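Local coordinates for protein serine protease inhibitor 4, isoform B (Drosophila melanogaster, PDB 4P0F) that probably inhibits serine and cysteine endopeptidases as a member of the serpin family, at residues Ala211-Leu223 with Leu233-Leu246. Numbering follows the deposited sequence.
Sequences ADLPALDAMALEL and LIVLPNTKTGLPAL
The amide nitrogen ND2 of Asn238 is gripped twice: it donates to Asp217 OD1 at 2.9 Å and to a water at 2.8 Å. That water gives its own protons to Asp212 OD1 and Ala218 O, so one solvent molecule ties the amide to both strands of the 211-213/218-223 hairpin. The carboxylate of Asp217 stands almost perpendicular to the amide, with the planes 86° apart, and OD1 is approached from above its plane. With CG turned beside the backbone N (chi1 -69°), the Asn238 amide lies against the Asp217-Ala218 peptide, while Asn238 OD1 lies 3.6 Å from Met219 CG. Asn238 N also bonds to Asp217 O. Were an alanine here, Asp217 OD1 and the bridging water would probably lose their amide donor, leaving the carboxylate freer to turn. Asp217 and Ala218 together face Leu213 in a G1 beta bulge. Beyond it, strands 218-223 and 233-237 run antiparallel in the serpin B sheet, where 197-213 and 360-366 flank the hairpin 218-224/230-237. Paired bonds join Met219 with Leu236 and Leu221 with Ile234, the straightest being Leu236 N to Met219 O (2.8 Å, 178° at the hydrogen). Ala218 CB touches both Val235 CG1 (4.1 Å) and Leu246 CD1 (4.0 Å), to the same side of it, bringing helix 243-246 onto the strand; on the other face, Leu223 CD1 meets Ile234 CD1 at 4.0 Å.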
loop_
_atom_site.group_PDB
_atom_site.type_symbol
_atom_site.label_atom_id
_atom_site.label_comp_id
_atom_site.label_asym_id
_atom_site.label_seq_id
_atom_site.Cartn_x
_atom_site.Cartn_y
_atom_site.Cartn_z
ATOM N N ALA A 211 20.598 -0.667 -12.477
ATOM C CA ALA A 211 21.713 -0.137 -11.714
ATOM C C ALA A 211 22.391 -1.192 -10.867
ATOM O O ALA A 211 21.754 -2.053 -10.268
ATOM C CB ALA A 211 21.254 1.029 -10.813
ATOM N N ASP A 212 23.707 -1.090 -10.813
ATOM C CA ASP A 212 24.487 -1.771 -9.809
ATOM C C ASP A 212 24.470 -0.912 -8.562
ATOM O O ASP A 212 24.735 0.290 -8.635
ATOM C CB ASP A 212 25.920 -1.984 -10.287
ATOM C CG ASP A 212 26.705 -2.914 -9.389
ATOM O OD1 ASP A 212 26.112 -3.863 -8.834
ATOM O OD2 ASP A 212 27.926 -2.699 -9.251
ATOM N N LEU A 213 24.163 -1.539 -7.434
ATOM C CA LEU A 213 24.056 -0.863 -6.153
ATOM C C LEU A 213 25.049 -1.469 -5.162
ATOM O O LEU A 213 24.661 -2.125 -4.201
ATOM C CB LEU A 213 22.622 -0.966 -5.623
ATOM C CG LEU A 213 21.548 -0.370 -6.536
ATOM C CD1 LEU A 213 20.154 -0.799 -6.080
ATOM C CD2 LEU A 213 21.659 1.146 -6.580
ATOM N N PRO A 214 26.350 -1.238 -5.387
ATOM C CA PRO A 214 27.356 -1.944 -4.590
ATOM C C PRO A 214 27.408 -1.549 -3.115
ATOM O O PRO A 214 27.892 -2.356 -2.326
ATOM C CB PRO A 214 28.674 -1.582 -5.287
ATOM C CG PRO A 214 28.409 -0.323 -5.999
ATOM C CD PRO A 214 26.966 -0.390 -6.422
ATOM N N ALA A 215 26.934 -0.360 -2.743
ATOM C CA ALA A 215 26.915 0.017 -1.327
ATOM C C ALA A 215 25.751 -0.684 -0.601
ATOM O O ALA A 215 25.779 -0.843 0.618
ATOM C CB ALA A 215 26.821 1.543 -1.162
ATOM N N LEU A 216 24.755 -1.116 -1.364
ATOM C CA LEU A 216 23.668 -1.955 -0.856
ATOM C C LEU A 216 23.891 -3.456 -1.107
ATOM O O LEU A 216 23.049 -4.269 -0.730
ATOM C CB LEU A 216 22.341 -1.556 -1.507
ATOM C CG LEU A 216 21.752 -0.184 -1.196
ATOM C CD1 LEU A 216 20.552 0.080 -2.089
ATOM C CD2 LEU A 216 21.362 -0.093 0.269
ATOM N N ASP A 217 25.006 -3.813 -1.749
ATOM C CA ASP A 217 25.276 -5.192 -2.188
ATOM C C ASP A 217 24.084 -5.754 -2.950
ATOM O O ASP A 217 23.632 -6.885 -2.703
ATOM C CB ASP A 217 25.612 -6.109 -1.010
ATOM C CG ASP A 217 26.309 -7.399 -1.446
ATOM O OD1 ASP A 217 27.112 -7.369 -2.411
ATOM O OD2 ASP A 217 26.064 -8.448 -0.813
ATOM N N ALA A 218 23.587 -4.963 -3.890
ATOM C CA ALA A 218 22.409 -5.343 -4.651
ATOM C C ALA A 218 22.469 -4.818 -6.079
ATOM O O ALA A 218 23.399 -4.104 -6.460
ATOM C CB ALA A 218 21.163 -4.836 -3.959
ATOM N N MET A 219 21.478 -5.211 -6.869
ATOM C CA MET A 219 21.278 -4.653 -8.194
ATOM C C MET A 219 19.803 -4.364 -8.348
ATOM O O MET A 219 18.971 -4.955 -7.652
ATOM C CB MET A 219 21.766 -5.612 -9.285
ATOM C CG MET A 219 23.226 -5.978 -9.180
ATOM S SD MET A 219 23.729 -7.261 -10.351
ATOM C CE MET A 219 25.437 -7.434 -9.838
ATOM N N ALA A 220 19.467 -3.438 -9.238
ATOM C CA ALA A 220 18.074 -3.091 -9.438
ATOM C C ALA A 220 17.741 -2.963 -10.908
ATOM O O ALA A 220 18.604 -2.674 -11.730
ATOM C CB ALA A 220 17.733 -1.797 -8.706
ATOM N N LEU A 221 16.461 -3.161 -11.206
ATOM C CA LEU A 221 15.935 -3.133 -12.558
ATOM C C LEU A 221 14.537 -2.539 -12.488
ATOM O O LEU A 221 13.805 -2.767 -11.516
ATOM C CB LEU A 221 15.905 -4.554 -13.168
ATOM C CG LEU A 221 15.709 -4.713 -14.676
ATOM C CD1 LEU A 221 16.969 -4.329 -15.424
ATOM C CD2 LEU A 221 15.319 -6.144 -15.004
ATOM N N GLU A 222 14.191 -1.735 -13.485
ATOM C CA GLU A 222 12.843 -1.204 -13.616
ATOM C C GLU A 222 12.183 -1.716 -14.889
ATOM O O GLU A 222 12.754 -1.624 -15.973
ATOM C CB GLU A 222 12.858 0.317 -13.632
ATOM C CG GLU A 222 12.129 0.921 -12.479
ATOM C CD GLU A 222 12.178 2.431 -12.476
ATOM O OE1 GLU A 222 12.353 3.044 -13.556
ATOM O OE2 GLU A 222 12.041 2.992 -11.379
ATOM N N LEU A 223 10.977 -2.245 -14.735
ATOM C CA LEU A 223 10.186 -2.752 -15.842
ATOM C C LEU A 223 9.005 -1.810 -16.067
ATOM O O LEU A 223 8.105 -1.740 -15.226
ATOM C CB LEU A 223 9.701 -4.170 -15.546
ATOM C CG LEU A 223 10.773 -5.197 -15.175
ATOM C CD1 LEU A 223 10.156 -6.562 -14.920
ATOM C CD2 LEU A 223 11.833 -5.291 -16.264
ATOM N N LEU A 233 9.901 -1.691 -9.960
ATOM C CA LEU A 233 11.287 -1.698 -9.536
ATOM C C LEU A 233 11.555 -2.970 -8.769
ATOM O O LEU A 233 10.820 -3.293 -7.844
ATOM C CB LEU A 233 11.574 -0.483 -8.653
ATOM C CG LEU A 233 12.961 -0.419 -8.013
ATOM C CD1 LEU A 233 14.021 -0.105 -9.057
ATOM C CD2 LEU A 233 12.943 0.617 -6.897
ATOM N N ILE A 234 12.585 -3.704 -9.182
ATOM C CA ILE A 234 13.014 -4.911 -8.481
ATOM C C ILE A 234 14.394 -4.647 -7.900
ATOM O O ILE A 234 15.279 -4.207 -8.624
ATOM C CB ILE A 234 13.074 -6.130 -9.429
ATOM C CG1 ILE A 234 11.715 -6.348 -10.102
ATOM C CG2 ILE A 234 13.480 -7.379 -8.674
ATOM C CD1 ILE A 234 11.783 -7.184 -11.347
ATOM N N VAL A 235 14.568 -4.891 -6.603
ATOM C CA VAL A 235 15.878 -4.764 -5.975
ATOM C C VAL A 235 16.277 -6.137 -5.472
ATOM O O VAL A 235 15.621 -6.726 -4.622
ATOM C CB VAL A 235 15.889 -3.740 -4.834
ATOM C CG1 VAL A 235 17.320 -3.426 -4.444
ATOM C CG2 VAL A 235 15.159 -2.474 -5.257
ATOM N N LEU A 236 17.371 -6.631 -6.035
ATOM C CA LEU A 236 17.816 -8.006 -5.890
ATOM C C LEU A 236 19.145 -8.063 -5.135
ATOM O O LEU A 236 20.157 -7.557 -5.631
ATOM C CB LEU A 236 17.977 -8.633 -7.277
ATOM C CG LEU A 236 18.382 -10.092 -7.352
ATOM C CD1 LEU A 236 17.300 -10.999 -6.790
ATOM C CD2 LEU A 236 18.687 -10.459 -8.818
ATOM N N PRO A 237 19.159 -8.675 -3.940
ATOM C CA PRO A 237 20.445 -8.864 -3.256
ATOM C C PRO A 237 21.432 -9.651 -4.114
ATOM O O PRO A 237 21.002 -10.486 -4.914
ATOM C CB PRO A 237 20.071 -9.656 -1.999
ATOM C CG PRO A 237 18.617 -9.391 -1.786
ATOM C CD PRO A 237 18.024 -9.169 -3.143
ATOM N N ASN A 238 22.727 -9.399 -3.954
ATOM C CA ASN A 238 23.732 -10.133 -4.727
ATOM C C ASN A 238 23.907 -11.569 -4.238
ATOM O O ASN A 238 24.430 -12.411 -4.966
ATOM C CB ASN A 238 25.090 -9.421 -4.678
ATOM C CG ASN A 238 25.104 -8.106 -5.441
ATOM O OD1 ASN A 238 24.276 -7.862 -6.316
ATOM N ND2 ASN A 238 26.077 -7.255 -5.121
ATOM N N THR A 239 23.495 -11.841 -3.000
ATOM C CA THR A 239 23.614 -13.181 -2.425
ATOM C C THR A 239 22.239 -13.776 -2.164
ATOM O O THR A 239 21.270 -13.059 -1.934
ATOM C CB THR A 239 24.401 -13.184 -1.100
ATOM O OG1 THR A 239 23.696 -12.399 -0.132
ATOM C CG2 THR A 239 25.811 -12.633 -1.293
ATOM N N LYS A 240 22.168 -15.098 -2.180
ATOM C CA LYS A 240 20.895 -15.788 -2.061
ATOM C C LYS A 240 20.223 -15.541 -0.713
ATOM O O LYS A 240 18.997 -15.525 -0.623
ATOM C CB LYS A 240 21.106 -17.287 -2.296
ATOM C CG LYS A 240 21.835 -17.548 -3.601
ATOM C CD LYS A 240 21.646 -18.962 -4.116
ATOM C CE LYS A 240 22.097 -19.079 -5.569
ATOM N NZ LYS A 240 21.340 -18.163 -6.478
ATOM N N THR A 241 21.027 -15.325 0.322
ATOM C CA THR A 241 20.515 -15.153 1.676
ATOM C C THR A 241 20.496 -13.682 2.099
ATOM O O THR A 241 20.391 -13.376 3.285
ATOM C CB THR A 241 21.371 -15.939 2.681
ATOM O OG1 THR A 241 22.740 -15.549 2.536
ATOM C CG2 THR A 241 21.257 -17.441 2.440
ATOM N N GLY A 242 20.591 -12.779 1.129
ATOM C CA GLY A 242 20.856 -11.378 1.416
ATOM C C GLY A 242 19.672 -10.445 1.646
ATOM O O GLY A 242 19.874 -9.258 1.889
ATOM N N LEU A 243 18.441 -10.941 1.587
ATOM C CA LEU A 243 17.312 -10.017 1.628
ATOM C C LEU A 243 17.183 -9.314 2.988
ATOM O O LEU A 243 17.007 -8.098 3.026
ATOM C CB LEU A 243 15.998 -10.721 1.272
ATOM C CG LEU A 243 14.778 -9.791 1.183
ATOM C CD1 LEU A 243 14.964 -8.695 0.147
ATOM C CD2 LEU A 243 13.517 -10.591 0.884
ATOM N N PRO A 244 17.263 -10.061 4.105
ATOM C CA PRO A 244 17.122 -9.355 5.389
ATOM C C PRO A 244 18.126 -8.212 5.564
ATOM O O PRO A 244 17.758 -7.145 6.065
ATOM C CB PRO A 244 17.366 -10.458 6.423
ATOM C CG PRO A 244 16.967 -11.717 5.726
ATOM C CD PRO A 244 17.391 -11.519 4.297
ATOM N N ALA A 245 19.365 -8.425 5.131
ATOM C CA ALA A 245 20.392 -7.386 5.217
ATOM C C ALA A 245 20.079 -6.233 4.269
ATOM O O ALA A 245 20.275 -5.070 4.611
ATOM C CB ALA A 245 21.757 -7.967 4.911
ATOM N N LEU A 246 19.584 -6.549 3.075
ATOM C CA LEU A 246 19.186 -5.501 2.133
ATOM C C LEU A 246 18.072 -4.657 2.714
ATOM O O LEU A 246 18.065 -3.435 2.565
ATOM C CB LEU A 246 18.724 -6.091 0.796
ATOM C CG LEU A 246 18.134 -5.088 -0.207
ATOM C CD1 LEU A 246 19.139 -4.010 -0.564
ATOM C CD2 LEU A 246 17.662 -5.795 -1.479
HETATM O O HOH W 1 26.241 -4.666 -6.208
HETATM O O HOH W 2 23.620 -9.525 -0.843
#